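Local coordinates for protein N(G),N(G)-dimethylarginine dimethylaminohydrolase (Pseudomonas aeruginosa, PDB 3RHY) that hydrolyses asymmetric dimethylarginine and monomethylarginine to citrulline, releasing dimethylamine or methylamine, at residues P110-A115 / R132-G137. Residues are numbered along the deposited sequence; the frame is centred on the assembly and turned at random.
Sequences PGTVEA and RTNAEG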
ATOM      1  N   PRO A 110       7.871 -21.775  -0.731  1.00 28.93           N
ATOM      2  CA  PRO A 110       7.950 -21.001  -1.971  1.00 29.28           C
ATOM      3  C   PRO A 110       6.857 -19.944  -2.107  1.00 28.86           C
ATOM      4  O   PRO A 110       6.703 -19.327  -3.163  1.00 27.44           O
ATOM      5  CB  PRO A 110       7.843 -22.078  -3.042  1.00 27.83           C
ATOM      6  CG  PRO A 110       6.823 -23.002  -2.442  1.00 29.82           C
ATOM      7  CD  PRO A 110       7.247 -23.092  -0.980  1.00 29.52           C
ATOM      8  N   GLY A 111       6.092 -19.739  -1.045  1.00 29.65           N
ATOM      9  CA  GLY A 111       5.040 -18.742  -1.109  1.00 30.03           C
ATOM     10  C   GLY A 111       5.597 -17.335  -1.272  1.00 30.06           C
ATOM     11  O   GLY A 111       6.621 -16.997  -0.674  1.00 29.17           O
ATOM     12  N   THR A 112       4.946 -16.521  -2.101  1.00 29.06           N
ATOM     13  CA  THR A 112       5.381 -15.140  -2.298  1.00 30.54           C
ATOM     14  C   THR A 112       4.203 -14.224  -2.027  1.00 30.35           C
ATOM     15  O   THR A 112       3.063 -14.543  -2.362  1.00 30.68           O
ATOM     16  CB  THR A 112       5.913 -14.866  -3.732  1.00 31.50           C
ATOM     17  OG1 THR A 112       4.838 -14.935  -4.678  1.00 34.29           O
ATOM     18  CG2 THR A 112       6.995 -15.879  -4.099  1.00 30.97           C
ATOM     19  N   VAL A 113       4.487 -13.098  -1.386  1.00 31.26           N
ATOM     20  CA  VAL A 113       3.467 -12.117  -1.053  1.00 30.70           C
ATOM     21  C   VAL A 113       4.051 -10.702  -1.044  1.00 31.05           C
ATOM     22  O   VAL A 113       5.197 -10.480  -0.652  1.00 30.26           O
ATOM     23  CB  VAL A 113       2.868 -12.373   0.354  1.00 31.59           C
ATOM     24  CG1 VAL A 113       1.925 -11.234   0.729  1.00 32.40           C
ATOM     25  CG2 VAL A 113       2.128 -13.700   0.397  1.00 30.33           C
ATOM     26  N   GLU A 114       3.262  -9.751  -1.514  1.00 30.85           N
ATOM     27  CA  GLU A 114       3.649  -8.353  -1.481  1.00 29.96           C
ATOM     28  C   GLU A 114       2.402  -7.717  -0.899  1.00 30.70           C
ATOM     29  O   GLU A 114       1.299  -7.905  -1.429  1.00 30.06           O
ATOM     30  CB  GLU A 114       3.953  -7.813  -2.876  1.00 31.27           C
ATOM     31  CG  GLU A 114       5.186  -8.445  -3.508  1.00 33.32           C
ATOM     32  CD  GLU A 114       5.769  -7.610  -4.626  1.00 37.96           C
ATOM     33  OE1 GLU A 114       5.002  -6.868  -5.280  1.00 40.45           O
ATOM     34  OE2 GLU A 114       6.993  -7.704  -4.865  1.00 40.54           O
ATOM     35  N   ALA A 115       2.567  -7.003   0.214  1.00 29.18           N
ATOM     36  CA  ALA A 115       1.440  -6.377   0.888  1.00 28.34           C
ATOM     37  C   ALA A 115       0.701  -5.365   0.029  1.00 27.12           C
ATOM     38  O   ALA A 115      -0.394  -4.946   0.376  1.00 27.40           O
ATOM     39  CB  ALA A 115       1.900  -5.733   2.180  1.00 28.69           C
ATOM     40  N   ARG A 132       3.247 -11.399  -8.339  1.00 41.67           N
ATOM     41  CA  ARG A 132       4.025 -11.040  -7.164  1.00 39.43           C
ATOM     42  C   ARG A 132       3.530 -11.769  -5.922  1.00 38.85           C
ATOM     43  O   ARG A 132       4.273 -11.947  -4.962  1.00 40.07           O
ATOM     44  CB  ARG A 132       3.933  -9.535  -6.934  1.00 42.21           C
ATOM     45  CG  ARG A 132       4.646  -8.695  -7.970  1.00 47.10           C
ATOM     46  CD  ARG A 132       6.140  -8.870  -7.832  1.00 50.78           C
ATOM     47  NE  ARG A 132       6.894  -7.878  -8.591  1.00 55.04           N
ATOM     48  CZ  ARG A 132       6.740  -6.560  -8.475  1.00 57.75           C
ATOM     49  NH1 ARG A 132       5.848  -6.054  -7.632  1.00 58.42           N
ATOM     50  NH2 ARG A 132       7.507  -5.742  -9.188  1.00 59.02           N
ATOM     51  N   THR A 133       2.267 -12.174  -5.936  1.00 35.51           N
ATOM     52  CA  THR A 133       1.677 -12.884  -4.811  1.00 33.28           C
ATOM     53  C   THR A 133       1.067 -14.170  -5.351  1.00 34.10           C
ATOM     54  O   THR A 133      -0.026 -14.150  -5.922  1.00 34.86           O
ATOM     55  CB  THR A 133       0.572 -12.031  -4.160  1.00 32.34           C
ATOM     56  OG1 THR A 133       1.126 -10.773  -3.754  1.00 29.54           O
ATOM     57  CG2 THR A 133      -0.034 -12.748  -2.952  1.00 28.70           C
ATOM     58  N   ASN A 134       1.761 -15.291  -5.184  1.00 33.46           N
ATOM     59  CA  ASN A 134       1.230 -16.543  -5.708  1.00 32.17           C
ATOM     60  C   ASN A 134       0.175 -17.165  -4.807  1.00 32.85           C
ATOM     61  O   ASN A 134      -0.119 -16.645  -3.723  1.00 33.77           O
ATOM     62  CB  ASN A 134       2.359 -17.547  -5.999  1.00 29.93           C
ATOM     63  CG  ASN A 134       3.191 -17.888  -4.772  1.00 27.58           C
ATOM     64  OD1 ASN A 134       2.757 -17.709  -3.640  1.00 24.74           O
ATOM     65  ND2 ASN A 134       4.390 -18.405  -5.005  1.00 26.10           N
ATOM     66  N   ALA A 135      -0.400 -18.273  -5.268  1.00 31.74           N
ATOM     67  CA  ALA A 135      -1.446 -18.968  -4.527  1.00 31.66           C
ATOM     68  C   ALA A 135      -0.965 -19.434  -3.161  1.00 31.54           C
ATOM     69  O   ALA A 135      -1.663 -19.279  -2.158  1.00 32.27           O
ATOM     70  CB  ALA A 135      -1.946 -20.166  -5.333  1.00 30.12           C
ATOM     71  N   GLU A 136       0.223 -20.022  -3.132  1.00 29.93           N
ATOM     72  CA  GLU A 136       0.786 -20.510  -1.888  1.00 32.29           C
ATOM     73  C   GLU A 136       0.969 -19.346  -0.921  1.00 32.88           C
ATOM     74  O   GLU A 136       0.717 -19.477   0.274  1.00 35.72           O
ATOM     75  CB  GLU A 136       2.121 -21.205  -2.166  1.00 32.47           C
ATOM     76  CG  GLU A 136       2.858 -21.722  -0.934  1.00 33.99           C
ATOM     77  CD  GLU A 136       1.974 -22.517  -0.003  1.00 33.82           C
ATOM     78  OE1 GLU A 136       1.058 -23.211  -0.486  1.00 38.20           O
ATOM     79  OE2 GLU A 136       2.203 -22.462   1.221  1.00 35.54           O
ATOM     80  N   GLY A 137       1.385 -18.201  -1.446  1.00 33.49           N
ATOM     81  CA  GLY A 137       1.585 -17.036  -0.605  1.00 34.07           C
ATOM     82  C   GLY A 137       0.295 -16.565   0.040  1.00 35.96           C
ATOM     83  O   GLY A 137       0.240 -16.335   1.252  1.00 36.33           O
TER
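With chi1 of N134 at 59°, its CG sits between the backbone N and the carbonyl carbon, which turns the amide onto the backbone of P110-A115; T112, at 69°, places OG1 in the same way, toward N134 N. N134 ND2 gives a hydrogen bond to P110 O (3.1 Å) lying in the amide plane, while OD1 receives T112 N at 2.9 Å from above the carbonyl plane. A second N-H, that of G137, also reaches N134 OD1 (2.6 Å), so two bonds grip this oxygen and, with the ND2 bond, fix the amide's rotation. The backbone N-H of N134 donates to T112 OG1 (3.1 Å). G137 CA makes a CA-H...O contact to T112 O at 3.4 Å, a closeness that glycine permits. Farther along, E114 N donates to T133 OG1 (3.3 Å), a hydroxyl also bonded to D117. At the far end the bent chain of R132 folds beside the E114 carboxylate, and R132 NH1 meets E114 OE1 on its syn side at 2.6 Å, guanidinium and carboxylate planes 53° apart; OE1 also hydrogen-bonds H162, the probable proton donor. Asparagine N-capping of helix 135-147 thus adjoins a salt bridge in the DDAH active site, where R132 touches the bound (4-chloropyridin-2-yl)methanol.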